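Local coordinates for protein DNA replication factor Cdt1 (Mus musculus, PDB 3A4C) that licenses DNA replication by cooperating with CDC6 and the origin recognition complex to load the MCM helicase complex onto DNA, and is also required for mitosis, at residues P32-M36 / D79-L84; V39-V44 / M56-L60; L63-L67 / R96-V101. All coordinates share one frame; numbering follows the deposited sequence.

Interaction 1 of 3, residues P32-M36 / D79-L84; sequences PALTM and DTYVKL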
ATOM      1  N   PRO A  32      -4.968 -15.646  -3.059  1.00 19.64           N
ATOM      2  CA  PRO A  32      -4.992 -14.893  -1.798  1.00 19.16           C
ATOM      3  C   PRO A  32      -3.725 -14.068  -1.568  1.00 17.18           C
ATOM      4  O   PRO A  32      -3.729 -13.179  -0.727  1.00 21.36           O
ATOM      5  CB  PRO A  32      -5.077 -15.992  -0.724  1.00 20.96           C
ATOM      6  CG  PRO A  32      -5.055 -17.311  -1.456  1.00 25.03           C
ATOM      7  CD  PRO A  32      -4.583 -17.050  -2.848  1.00 23.69           C
ATOM      8  N   ALA A  33      -2.653 -14.374  -2.292  1.00 15.53           N
ATOM      9  CA  ALA A  33      -1.408 -13.622  -2.158  1.00 16.69           C
ATOM     10  C   ALA A  33      -0.770 -13.407  -3.512  1.00 14.39           C
ATOM     11  O   ALA A  33      -0.982 -14.191  -4.427  1.00 15.74           O
ATOM     12  CB  ALA A  33      -0.427 -14.346  -1.224  1.00 16.22           C
ATOM     13  N   LEU A  34       0.008 -12.337  -3.633  1.00 13.27           N
ATOM     14  CA  LEU A  34       0.779 -12.063  -4.840  1.00 13.27           C
ATOM     15  C   LEU A  34       2.156 -11.590  -4.417  1.00 10.71           C
ATOM     16  O   LEU A  34       2.294 -10.987  -3.361  1.00 12.69           O
ATOM     17  CB  LEU A  34       0.113 -10.962  -5.667  1.00 11.01           C
ATOM     18  CG  LEU A  34      -1.244 -11.254  -6.307  1.00 15.08           C
ATOM     19  CD1 LEU A  34      -1.835  -9.948  -6.835  1.00 15.04           C
ATOM     20  CD2 LEU A  34      -1.096 -12.292  -7.404  1.00 12.97           C
ATOM     21  N   THR A  35       3.178 -11.842  -5.233  1.00 11.21           N
ATOM     22  CA  THR A  35       4.505 -11.323  -4.917  1.00 12.61           C
ATOM     23  C   THR A  35       4.498  -9.806  -5.035  1.00 13.57           C
ATOM     24  O   THR A  35       3.729  -9.248  -5.818  1.00 12.53           O
ATOM     25  CB  THR A  35       5.589 -11.893  -5.843  1.00 14.04           C
ATOM     26  OG1 THR A  35       5.381 -11.407  -7.175  1.00 14.57           O
ATOM     27  CG2 THR A  35       5.543 -13.425  -5.837  1.00 14.26           C
ATOM     28  N   MET A  36       5.343  -9.154  -4.239  1.00 11.69           N
ATOM     29  CA  MET A  36       5.519  -7.702  -4.278  1.00 12.37           C
ATOM     30  C   MET A  36       5.813  -7.199  -5.675  1.00 14.04           C
ATOM     31  O   MET A  36       5.280  -6.182  -6.098  1.00 12.92           O
ATOM     32  CB  MET A  36       6.669  -7.283  -3.372  1.00 16.29           C
ATOM     33  CG  MET A  36       6.245  -6.552  -2.143  1.00 33.52           C
ATOM     34  SD  MET A  36       5.586  -4.942  -2.602  1.00 26.72           S
ATOM     35  CE  MET A  36       5.553  -4.207  -0.971  1.00 29.20           C
ATOM     36  N   ASP A  79      11.289 -14.179  -2.829  1.00 12.85           N
ATOM     37  CA  ASP A  79      10.044 -13.469  -3.099  1.00 17.19           C
ATOM     38  C   ASP A  79       9.506 -12.897  -1.801  1.00 13.67           C
ATOM     39  O   ASP A  79       9.758 -13.437  -0.738  1.00 11.14           O
ATOM     40  CB  ASP A  79       8.994 -14.412  -3.685  1.00 15.24           C
ATOM     41  CG  ASP A  79       9.413 -15.000  -5.014  1.00 24.31           C
ATOM     42  OD1 ASP A  79       9.960 -14.249  -5.848  1.00 19.65           O
ATOM     43  OD2 ASP A  79       9.184 -16.211  -5.223  1.00 27.87           O
ATOM     44  N   THR A  80       8.764 -11.803  -1.894  1.00 13.48           N
ATOM     45  CA  THR A  80       8.008 -11.306  -0.757  1.00 13.10           C
ATOM     46  C   THR A  80       6.537 -11.317  -1.125  1.00 12.43           C
ATOM     47  O   THR A  80       6.125 -10.695  -2.097  1.00 14.21           O
ATOM     48  CB  THR A  80       8.454  -9.898  -0.359  1.00 15.89           C
ATOM     49  OG1 THR A  80       9.823  -9.951   0.066  1.00 15.12           O
ATOM     50  CG2 THR A  80       7.576  -9.357   0.782  1.00 13.24           C
ATOM     51  N   TYR A  81       5.746 -12.066  -0.372  1.00 11.67           N
ATOM     52  CA  TYR A  81       4.337 -12.190  -0.697  1.00 11.68           C
ATOM     53  C   TYR A  81       3.504 -11.146   0.023  1.00 13.75           C
ATOM     54  O   TYR A  81       3.691 -10.916   1.213  1.00 11.32           O
ATOM     55  CB  TYR A  81       3.827 -13.600  -0.398  1.00 13.92           C
ATOM     56  CG  TYR A  81       4.212 -14.564  -1.485  1.00 12.76           C
ATOM     57  CD1 TYR A  81       3.404 -14.734  -2.601  1.00 15.23           C
ATOM     58  CD2 TYR A  81       5.399 -15.285  -1.413  1.00 15.04           C
ATOM     59  CE1 TYR A  81       3.760 -15.610  -3.617  1.00 17.06           C
ATOM     60  CE2 TYR A  81       5.766 -16.162  -2.427  1.00 16.73           C
ATOM     61  CZ  TYR A  81       4.943 -16.317  -3.525  1.00 18.17           C
ATOM     62  OH  TYR A  81       5.298 -17.185  -4.532  1.00 17.83           O
ATOM     63  N   VAL A  82       2.609 -10.509  -0.731  1.00 13.48           N
ATOM     64  CA  VAL A  82       1.640  -9.561  -0.208  1.00 13.51           C
ATOM     65  C   VAL A  82       0.275 -10.229  -0.041  1.00 14.91           C
ATOM     66  O   VAL A  82      -0.262 -10.827  -0.973  1.00 13.94           O
ATOM     67  CB  VAL A  82       1.477  -8.361  -1.151  1.00 12.19           C
ATOM     68  CG1 VAL A  82       0.373  -7.446  -0.647  1.00 12.41           C
ATOM     69  CG2 VAL A  82       2.798  -7.613  -1.281  1.00 16.46           C
ATOM     70  N   LYS A  83      -0.282 -10.117   1.154  1.00 12.43           N
ATOM     71  CA  LYS A  83      -1.554 -10.738   1.464  1.00 14.90           C
ATOM     72  C   LYS A  83      -2.449  -9.713   2.140  1.00 17.64           C
ATOM     73  O   LYS A  83      -2.001  -8.971   3.012  1.00 17.22           O
ATOM     74  CB  LYS A  83      -1.323 -11.949   2.377  1.00 23.28           C
ATOM     75  CG  LYS A  83      -2.561 -12.788   2.645  1.00 27.23           C
ATOM     76  CD  LYS A  83      -2.202 -14.265   2.854  1.00 30.80           C
ATOM     77  CE  LYS A  83      -1.336 -14.489   4.092  1.00 33.40           C
ATOM     78  NZ  LYS A  83      -1.080 -15.952   4.350  1.00 29.26           N
ATOM     79  N   LEU A  84      -3.708  -9.661   1.727  1.00 16.23           N
ATOM     80  CA  LEU A  84      -4.672  -8.773   2.359  1.00 16.84           C
ATOM     81  C   LEU A  84      -5.599  -9.575   3.257  1.00 20.93           C
ATOM     82  O   LEU A  84      -6.021 -10.677   2.903  1.00 22.19           O
ATOM     83  CB  LEU A  84      -5.501  -8.038   1.307  1.00 18.58           C
ATOM     84  CG  LEU A  84      -4.784  -6.998   0.448  1.00 21.67           C
ATOM     85  CD1 LEU A  84      -5.778  -6.296  -0.471  1.00 14.94           C
ATOM     86  CD2 LEU A  84      -4.093  -5.987   1.329  1.00 23.95           C
TER
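Ala33 to Thr35 run antiparallel to Tyr81 to Lys83, the two strand axes approaching to 4.4 Å with 147° between their directions. This is the pairing by which the short strand 33-35 joins the wing of the winged-helix fold in the Cdt1 C-terminal domain: strand 79-84 lies in the middle of the three-stranded sheet, and its other edge bonds to strand 71-76 through Tyr81 with His74 and Lys83 with Ser72. Leu34 and Val82 form a hydrogen-bonded pair. Val82 N reaches Leu34 O at 2.7 Å, and Leu34 N returns a bond of 3.1 Å to Val82 O. A third bond, Met36 N to Thr80 O at 2.8 Å, ties the first turn of helix 36-45 to the sheet. On the face that carries Leu34 and Val82, the chain of Met36 passes Val82 at a slant and sets its CG 3.7 Å from Val82 CG2. Leu34 and Val82 both also touch Phe26 of helix 3-27 and Val39 of helix 36-45, so this is the side turned to the hydrophobic core. The ring of Tyr81 makes the other main side-chain contact. Thr35 occupies the N-cap of helix 36-45, and its chi1 of 67° swings OG1 to the N of Val38 while CG2, beside the backbone N, is carried to the tyrosine. Ala33 CB approaches the same ring obliquely, 4.1 Å from Tyr81 CD1. Over one face of the ring, Thr35 CG2 stands 4.0 Å from the Tyr81 ring centroid and 29° off its normal, a CH-pi contact made by the methyl of a capping residue.

Interaction 2 of 3, residues V39-V44 / M56-L60; sequences VCARMV and MEKHL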
ATOM      1  N   VAL A  39       2.552  -7.311  -7.615  1.00 12.18           N
ATOM      2  CA  VAL A  39       1.600  -6.329  -7.104  1.00 13.14           C
ATOM      3  C   VAL A  39       1.992  -4.943  -7.587  1.00 12.75           C
ATOM      4  O   VAL A  39       1.145  -4.167  -8.035  1.00 12.10           O
ATOM      5  CB  VAL A  39       1.554  -6.326  -5.563  1.00 12.38           C
ATOM      6  CG1 VAL A  39       0.729  -5.149  -5.065  1.00 12.47           C
ATOM      7  CG2 VAL A  39       0.996  -7.645  -5.038  1.00 13.09           C
ATOM      8  N   CYS A  40       3.280  -4.631  -7.503  1.00 10.29           N
ATOM      9  CA  CYS A  40       3.741  -3.297  -7.892  1.00 14.27           C
ATOM     10  C   CYS A  40       3.525  -3.062  -9.377  1.00 12.27           C
ATOM     11  O   CYS A  40       3.144  -1.967  -9.786  1.00 12.05           O
ATOM     12  CB  CYS A  40       5.213  -3.092  -7.538  1.00 14.24           C
ATOM     13  SG  CYS A  40       5.484  -2.878  -5.768  1.00 17.22           S
ATOM     14  N   ALA A  41       3.787  -4.087 -10.182  1.00 11.34           N
ATOM     15  CA  ALA A  41       3.572  -3.990 -11.625  1.00 11.21           C
ATOM     16  C   ALA A  41       2.097  -3.766 -11.933  1.00 13.56           C
ATOM     17  O   ALA A  41       1.740  -2.947 -12.780  1.00 14.77           O
ATOM     18  CB  ALA A  41       4.083  -5.243 -12.323  1.00 13.38           C
ATOM     19  N   ARG A  42       1.228  -4.479 -11.231  1.00 11.38           N
ATOM     20  CA  ARG A  42      -0.201  -4.319 -11.455  1.00 12.52           C
ATOM     21  C   ARG A  42      -0.708  -2.961 -10.965  1.00 14.38           C
ATOM     22  O   ARG A  42      -1.579  -2.352 -11.584  1.00 13.51           O
ATOM     23  CB  ARG A  42      -0.969  -5.457 -10.788  1.00 12.52           C
ATOM     24  CG  ARG A  42      -0.738  -6.774 -11.480  1.00 13.36           C
ATOM     25  CD  ARG A  42      -1.608  -7.876 -10.928  1.00 13.59           C
ATOM     26  NE  ARG A  42      -1.141  -9.169 -11.424  1.00 14.00           N
ATOM     27  CZ  ARG A  42      -1.711 -10.333 -11.140  1.00 15.54           C
ATOM     28  NH1 ARG A  42      -2.794 -10.376 -10.381  1.00 13.42           N
ATOM     29  NH2 ARG A  42      -1.197 -11.451 -11.619  1.00 12.96           N
ATOM     30  N   MET A  43      -0.160  -2.487  -9.853  1.00 10.18           N
ATOM     31  CA  MET A  43      -0.597  -1.211  -9.307  1.00 11.81           C
ATOM     32  C   MET A  43      -0.182  -0.051 -10.202  1.00 11.17           C
ATOM     33  O   MET A  43      -0.983   0.821 -10.496  1.00  9.55           O
ATOM     34  CB  MET A  43      -0.052  -1.014  -7.896  1.00 10.12           C
ATOM     35  CG  MET A  43      -0.788  -1.871  -6.864  1.00 13.44           C
ATOM     36  SD  MET A  43      -0.213  -1.547  -5.206  1.00 18.31           S
ATOM     37  CE  MET A  43      -0.997   0.045  -4.883  1.00 15.92           C
ATOM     38  N   VAL A  44       1.069  -0.031 -10.640  1.00 10.48           N
ATOM     39  CA  VAL A  44       1.485   1.056 -11.514  1.00  9.27           C
ATOM     40  C   VAL A  44       0.684   1.032 -12.817  1.00 11.69           C
ATOM     41  O   VAL A  44       0.359   2.077 -13.369  1.00 14.49           O
ATOM     42  CB  VAL A  44       2.996   1.041 -11.790  1.00 13.64           C
ATOM     43  CG1 VAL A  44       3.772   1.263 -10.490  1.00 12.28           C
ATOM     44  CG2 VAL A  44       3.411  -0.258 -12.462  1.00 21.43           C
ATOM     45  N   MET A  56       6.647   2.508  -6.096  1.00 13.35           N
ATOM     46  CA  MET A  56       5.402   1.883  -5.656  1.00 14.15           C
ATOM     47  C   MET A  56       5.671   0.919  -4.495  1.00 13.34           C
ATOM     48  O   MET A  56       4.932   0.898  -3.508  1.00 12.35           O
ATOM     49  CB  MET A  56       4.729   1.158  -6.829  1.00 13.59           C
ATOM     50  CG  MET A  56       3.342   0.607  -6.528  1.00 10.33           C
ATOM     51  SD  MET A  56       2.153   1.887  -6.060  1.00 12.29           S
ATOM     52  CE  MET A  56       1.839   2.673  -7.646  1.00 13.14           C
ATOM     53  N   GLU A  57       6.735   0.130  -4.600  1.00 11.95           N
ATOM     54  CA  GLU A  57       7.070  -0.787  -3.513  1.00 12.67           C
ATOM     55  C   GLU A  57       7.231  -0.020  -2.215  1.00 10.75           C
ATOM     56  O   GLU A  57       6.761  -0.450  -1.169  1.00 12.45           O
ATOM     57  CB  GLU A  57       8.355  -1.570  -3.796  1.00 14.01           C
ATOM     58  CG  GLU A  57       8.732  -2.490  -2.640  1.00 14.83           C
ATOM     59  CD  GLU A  57       9.901  -3.397  -2.957  1.00 27.12           C
ATOM     60  OE1 GLU A  57       9.785  -4.618  -2.731  1.00 34.69           O
ATOM     61  OE2 GLU A  57      10.933  -2.889  -3.429  1.00 28.68           O
ATOM     62  N   LYS A  58       7.906   1.117  -2.287  1.00 11.35           N
ATOM     63  CA  LYS A  58       8.107   1.943  -1.105  1.00 12.68           C
ATOM     64  C   LYS A  58       6.771   2.354  -0.475  1.00 14.22           C
ATOM     65  O   LYS A  58       6.621   2.327   0.742  1.00 12.70           O
ATOM     66  CB  LYS A  58       8.939   3.175  -1.456  1.00 15.46           C
ATOM     67  CG  LYS A  58      10.420   2.879  -1.703  1.00 17.44           C
ATOM     68  CD  LYS A  58      11.147   4.155  -2.121  1.00 21.89           C
ATOM     69  CE  LYS A  58      12.556   3.864  -2.615  1.00 29.96           C
ATOM     70  NZ  LYS A  58      13.382   3.245  -1.545  1.00 32.56           N
ATOM     71  N   HIS A  59       5.799   2.721  -1.306  1.00  9.87           N
ATOM     72  CA  HIS A  59       4.479   3.114  -0.798  1.00  8.54           C
ATOM     73  C   HIS A  59       3.713   1.948  -0.200  1.00 10.18           C
ATOM     74  O   HIS A  59       2.974   2.118   0.769  1.00 11.27           O
ATOM     75  CB  HIS A  59       3.640   3.764  -1.897  1.00 10.51           C
ATOM     76  CG  HIS A  59       4.119   5.123  -2.282  1.00 11.79           C
ATOM     77  ND1 HIS A  59       5.296   5.326  -2.970  1.00 14.92           N
ATOM     78  CD2 HIS A  59       3.592   6.350  -2.060  1.00 13.83           C
ATOM     79  CE1 HIS A  59       5.469   6.622  -3.161  1.00 15.44           C
ATOM     80  NE2 HIS A  59       4.451   7.264  -2.617  1.00 13.10           N
ATOM     81  N   LEU A  60       3.847   0.781  -0.812  1.00 10.08           N
ATOM     82  CA  LEU A  60       3.185  -0.417  -0.305  1.00 11.62           C
ATOM     83  C   LEU A  60       3.738  -0.785   1.054  1.00 10.97           C
ATOM     84  O   LEU A  60       3.004  -1.237   1.922  1.00 10.08           O
ATOM     85  CB  LEU A  60       3.394  -1.599  -1.252  1.00 13.92           C
ATOM     86  CG  LEU A  60       2.329  -1.831  -2.322  1.00 23.96           C
ATOM     87  CD1 LEU A  60       2.118  -0.563  -3.101  1.00 26.98           C
ATOM     88  CD2 LEU A  60       2.750  -2.962  -3.238  1.00 22.79           C
TER
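Met43 and Met56 cross at about a right angle between two helical segments whose own axes are inclined at 105° and come no closer than 9.8 Å. The crossing joins helix 36-45 to helix 53-66, the helix-turn-helix part of the winged-helix domain. Met56 has CG anti to its backbone N (chi1 -173°) and then bends at chi2 and chi3, a folded shape that presents different atoms to two neighbours. Its SD lies 3.8 Å from Met43 CE, whereas its own methyl CE meets Val44 CG1 at 3.7 Å as the two chains slide past each other in opposite directions. Met43 and Leu60 likewise run past one another, which brings Met43 SD to 3.3 Å from Leu60 CD1. The other branch of the leucine turns to Val39 and Cys40: Leu60 CD2 sits 3.5 Å from Val39 CG1, tighter than usual van der Waals contact, and 3.7 Å from Cys40 SG. That sulfur also rests against the partner backbone, Cys40 SG lying 3.5 Å from Glu57 CA. Around this core, Val39 also touches Leu22 of helix 3-27, and Met56 rests on Thr49 and Leu51 of the intervening loop. The contact between the two segments is made by methyl and methylene groups, thioether sulfurs and a thiol, without hydrogen bonds across it. Cohesion between these segments therefore probably comes from shape fit and dispersion among largely buried apolar groups, the folded methionine chains following the contour of the valines and leucine.

Interaction 3 of 3, residues L63-L67 / R96-V101; sequences LAELL and RLAHHV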
ATOM      1  N   LEU A  63       2.276   1.426   3.572  1.00 10.33           N
ATOM      2  CA  LEU A  63       0.915   0.969   3.842  1.00  9.13           C
ATOM      3  C   LEU A  63       0.923  -0.228   4.798  1.00 12.44           C
ATOM      4  O   LEU A  63       0.074  -0.345   5.691  1.00 10.93           O
ATOM      5  CB  LEU A  63       0.279   0.570   2.511  1.00 17.54           C
ATOM      6  CG  LEU A  63      -1.181   0.816   2.154  1.00 19.07           C
ATOM      7  CD1 LEU A  63      -1.751   2.104   2.769  1.00 14.38           C
ATOM      8  CD2 LEU A  63      -1.281   0.822   0.625  1.00 18.32           C
ATOM      9  N   ALA A  64       1.883  -1.127   4.598  1.00 10.16           N
ATOM     10  CA  ALA A  64       2.026  -2.302   5.460  1.00 10.90           C
ATOM     11  C   ALA A  64       2.395  -1.890   6.875  1.00 14.20           C
ATOM     12  O   ALA A  64       2.013  -2.545   7.843  1.00 15.77           O
ATOM     13  CB  ALA A  64       3.076  -3.270   4.890  1.00 12.87           C
ATOM     14  N   GLU A  65       3.146  -0.802   6.986  1.00 11.11           N
ATOM     15  CA  GLU A  65       3.555  -0.269   8.279  1.00 11.00           C
ATOM     16  C   GLU A  65       2.415   0.468   8.976  1.00 12.55           C
ATOM     17  O   GLU A  65       2.277   0.398  10.197  1.00 12.28           O
ATOM     18  CB  GLU A  65       4.757   0.658   8.094  1.00 11.58           C
ATOM     19  CG  GLU A  65       6.035  -0.136   7.850  1.00 11.61           C
ATOM     20  CD  GLU A  65       7.130   0.679   7.228  1.00 12.78           C
ATOM     21  OE1 GLU A  65       6.904   1.875   6.923  1.00 12.41           O
ATOM     22  OE2 GLU A  65       8.225   0.113   7.042  1.00 14.36           O
ATOM     23  N   LEU A  66       1.592   1.165   8.194  1.00 11.19           N
ATOM     24  CA  LEU A  66       0.471   1.914   8.759  1.00 13.59           C
ATOM     25  C   LEU A  66      -0.719   1.021   9.084  1.00 15.52           C
ATOM     26  O   LEU A  66      -1.435   1.270  10.054  1.00 13.74           O
ATOM     27  CB  LEU A  66       0.031   3.047   7.827  1.00 12.93           C
ATOM     28  CG  LEU A  66       0.674   4.408   8.110  1.00 17.04           C
ATOM     29  CD1 LEU A  66       2.136   4.363   7.779  1.00 21.23           C
ATOM     30  CD2 LEU A  66      -0.008   5.515   7.326  1.00 28.67           C
ATOM     31  N   LEU A  67      -0.928  -0.013   8.273  1.00 11.36           N
ATOM     32  CA  LEU A  67      -2.106  -0.868   8.410  1.00 11.82           C
ATOM     33  C   LEU A  67      -1.713  -2.345   8.478  1.00 13.42           C
ATOM     34  O   LEU A  67      -2.114  -3.140   7.629  1.00 13.63           O
ATOM     35  CB  LEU A  67      -3.059  -0.644   7.235  1.00 10.26           C
ATOM     36  CG  LEU A  67      -3.547   0.789   7.012  1.00 14.76           C
ATOM     37  CD1 LEU A  67      -4.199   0.935   5.649  1.00 15.30           C
ATOM     38  CD2 LEU A  67      -4.508   1.208   8.111  1.00 14.06           C
ATOM     39  N   ARG A  96      -9.134   4.523   9.406  1.00 13.61           N
ATOM     40  CA  ARG A  96      -7.959   4.270  10.236  1.00 16.69           C
ATOM     41  C   ARG A  96      -6.699   4.876   9.631  1.00 17.24           C
ATOM     42  O   ARG A  96      -5.886   5.467  10.338  1.00 16.01           O
ATOM     43  CB  ARG A  96      -7.763   2.770  10.486  1.00 17.96           C
ATOM     44  CG  ARG A  96      -8.747   2.206  11.494  1.00 27.15           C
ATOM     45  CD  ARG A  96      -8.310   0.854  12.029  1.00 26.63           C
ATOM     46  NE  ARG A  96      -8.295  -0.180  11.001  1.00 30.65           N
ATOM     47  CZ  ARG A  96      -9.386  -0.736  10.485  1.00 35.04           C
ATOM     48  NH1 ARG A  96     -10.590  -0.348  10.887  1.00 36.45           N
ATOM     49  NH2 ARG A  96      -9.271  -1.680   9.560  1.00 35.87           N
ATOM     50  N   LEU A  97      -6.527   4.716   8.322  1.00 14.67           N
ATOM     51  CA  LEU A  97      -5.393   5.319   7.631  1.00 12.96           C
ATOM     52  C   LEU A  97      -5.362   6.839   7.828  1.00 16.76           C
ATOM     53  O   LEU A  97      -4.325   7.417   8.175  1.00 14.41           O
ATOM     54  CB  LEU A  97      -5.443   4.974   6.141  1.00 16.90           C
ATOM     55  CG  LEU A  97      -4.382   5.556   5.209  1.00 15.92           C
ATOM     56  CD1 LEU A  97      -2.989   5.103   5.635  1.00 18.26           C
ATOM     57  CD2 LEU A  97      -4.669   5.104   3.792  1.00 15.58           C
ATOM     58  N   ALA A  98      -6.502   7.486   7.602  1.00 15.84           N
ATOM     59  CA  ALA A  98      -6.609   8.930   7.781  1.00 14.96           C
ATOM     60  C   ALA A  98      -6.246   9.348   9.199  1.00 15.42           C
ATOM     61  O   ALA A  98      -5.554  10.345   9.403  1.00 17.12           O
ATOM     62  CB  ALA A  98      -8.021   9.407   7.442  1.00 18.82           C
ATOM     63  N   HIS A  99      -6.728   8.591  10.179  1.00 17.26           N
ATOM     64  CA  HIS A  99      -6.438   8.890  11.580  1.00 19.52           C
ATOM     65  C   HIS A  99      -4.942   8.780  11.884  1.00 20.71           C
ATOM     66  O   HIS A  99      -4.363   9.654  12.529  1.00 16.67           O
ATOM     67  CB  HIS A  99      -7.208   7.948  12.500  1.00 22.49           C
ATOM     68  CG  HIS A  99      -6.684   7.921  13.902  1.00 31.06           C
ATOM     69  ND1 HIS A  99      -7.079   8.829  14.861  1.00 37.29           N
ATOM     70  CD2 HIS A  99      -5.777   7.110  14.500  1.00 31.07           C
ATOM     71  CE1 HIS A  99      -6.448   8.571  15.994  1.00 34.22           C
ATOM     72  NE2 HIS A  99      -5.656   7.530  15.803  1.00 36.15           N
ATOM     73  N   HIS A 100      -4.330   7.688  11.437  1.00 16.90           N
ATOM     74  CA  HIS A 100      -2.894   7.496  11.610  1.00 16.61           C
ATOM     75  C   HIS A 100      -2.099   8.640  11.015  1.00 15.72           C
ATOM     76  O   HIS A 100      -1.197   9.184  11.655  1.00 17.65           O
ATOM     77  CB  HIS A 100      -2.442   6.195  10.951  1.00 17.43           C
ATOM     78  CG  HIS A 100      -3.042   4.974  11.566  1.00 21.29           C
ATOM     79  ND1 HIS A 100      -3.642   4.988  12.806  1.00 25.39           N
ATOM     80  CD2 HIS A 100      -3.128   3.700  11.119  1.00 22.91           C
ATOM     81  CE1 HIS A 100      -4.073   3.772  13.096  1.00 27.76           C
ATOM     82  NE2 HIS A 100      -3.773   2.974  12.089  1.00 25.50           N
ATOM     83  N   VAL A 101      -2.409   8.977   9.767  1.00 16.28           N
ATOM     84  CA  VAL A 101      -1.688  10.024   9.063  1.00 12.36           C
ATOM     85  C   VAL A 101      -1.831  11.352   9.793  1.00 21.64           C
ATOM     86  O   VAL A 101      -0.841  12.048  10.035  1.00 19.92           O
ATOM     87  CB  VAL A 101      -2.141  10.144   7.602  1.00 19.16           C
ATOM     88  CG1 VAL A 101      -1.573  11.403   6.967  1.00 20.86           C
ATOM     89  CG2 VAL A 101      -1.716   8.888   6.812  1.00 18.10           C
TER
HETATM   90  O   HOH W   1      -3.894   0.231  12.074  1.00 33.31           O
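Leu66 and Leu97 bring the end of helix 53-66 against helix 90-104, the C-terminal helix that follows the wing in this winged-helix domain. Apolar packing carries most of the contact. The two leucines cross obliquely, with Leu66 CD2 at a tight 3.5 Å from Leu97 CD1; the same Leu66 methyl also meets Val101 CG2 at 3.8 Å. A chi1 of 177° sends the Leu97 chain away from its own backbone N, so that its branches end near the partner helix. One turn earlier, Leu63 CD1 makes a looser approach of 4.3 Å to Leu97 CD2. Leu67, the first residue to leave helical geometry, places CD2 4.1 Å from His100 CD2. Helix 3-27 extends the apolar cluster, Leu15 touching both Leu63 and Leu97.

Polar contact is confined to the imidazole side. His100 CD2 lies 3.1 Å from Leu66 O, which approaches the ring obliquely, and within its own helix Arg96 O lies above one face of this ring, offset toward the rim. A water in the ring plane bridges the two segments: it is 2.7 Å from His100 NE2 and donates a weak hydrogen bond of 3.3 Å to Leu66 O.

Interactions 1 and 2 meet directly, their centres about 11 Å apart, and strand 33-35 leads straight into helix 36-45. Met36 CE packs 3.4 Å from Leu60 CB, and Leu34 CB lies 3.5 Å from Val39 CG2, so the inner face of the sheet continues into the helix crossing. Interaction 3 shares helix 53-66 with interaction 2, but the centres are about 17 Å apart, on opposite sides of the chain's centre. From interaction 1 it is about 19 Å, centre to centre, although strand 79-84 is followed in the chain by helix 90-104. Together the three contacts connect the wing, the helix-turn-helix and the C-terminal helix, and helix 3-27 touches all three.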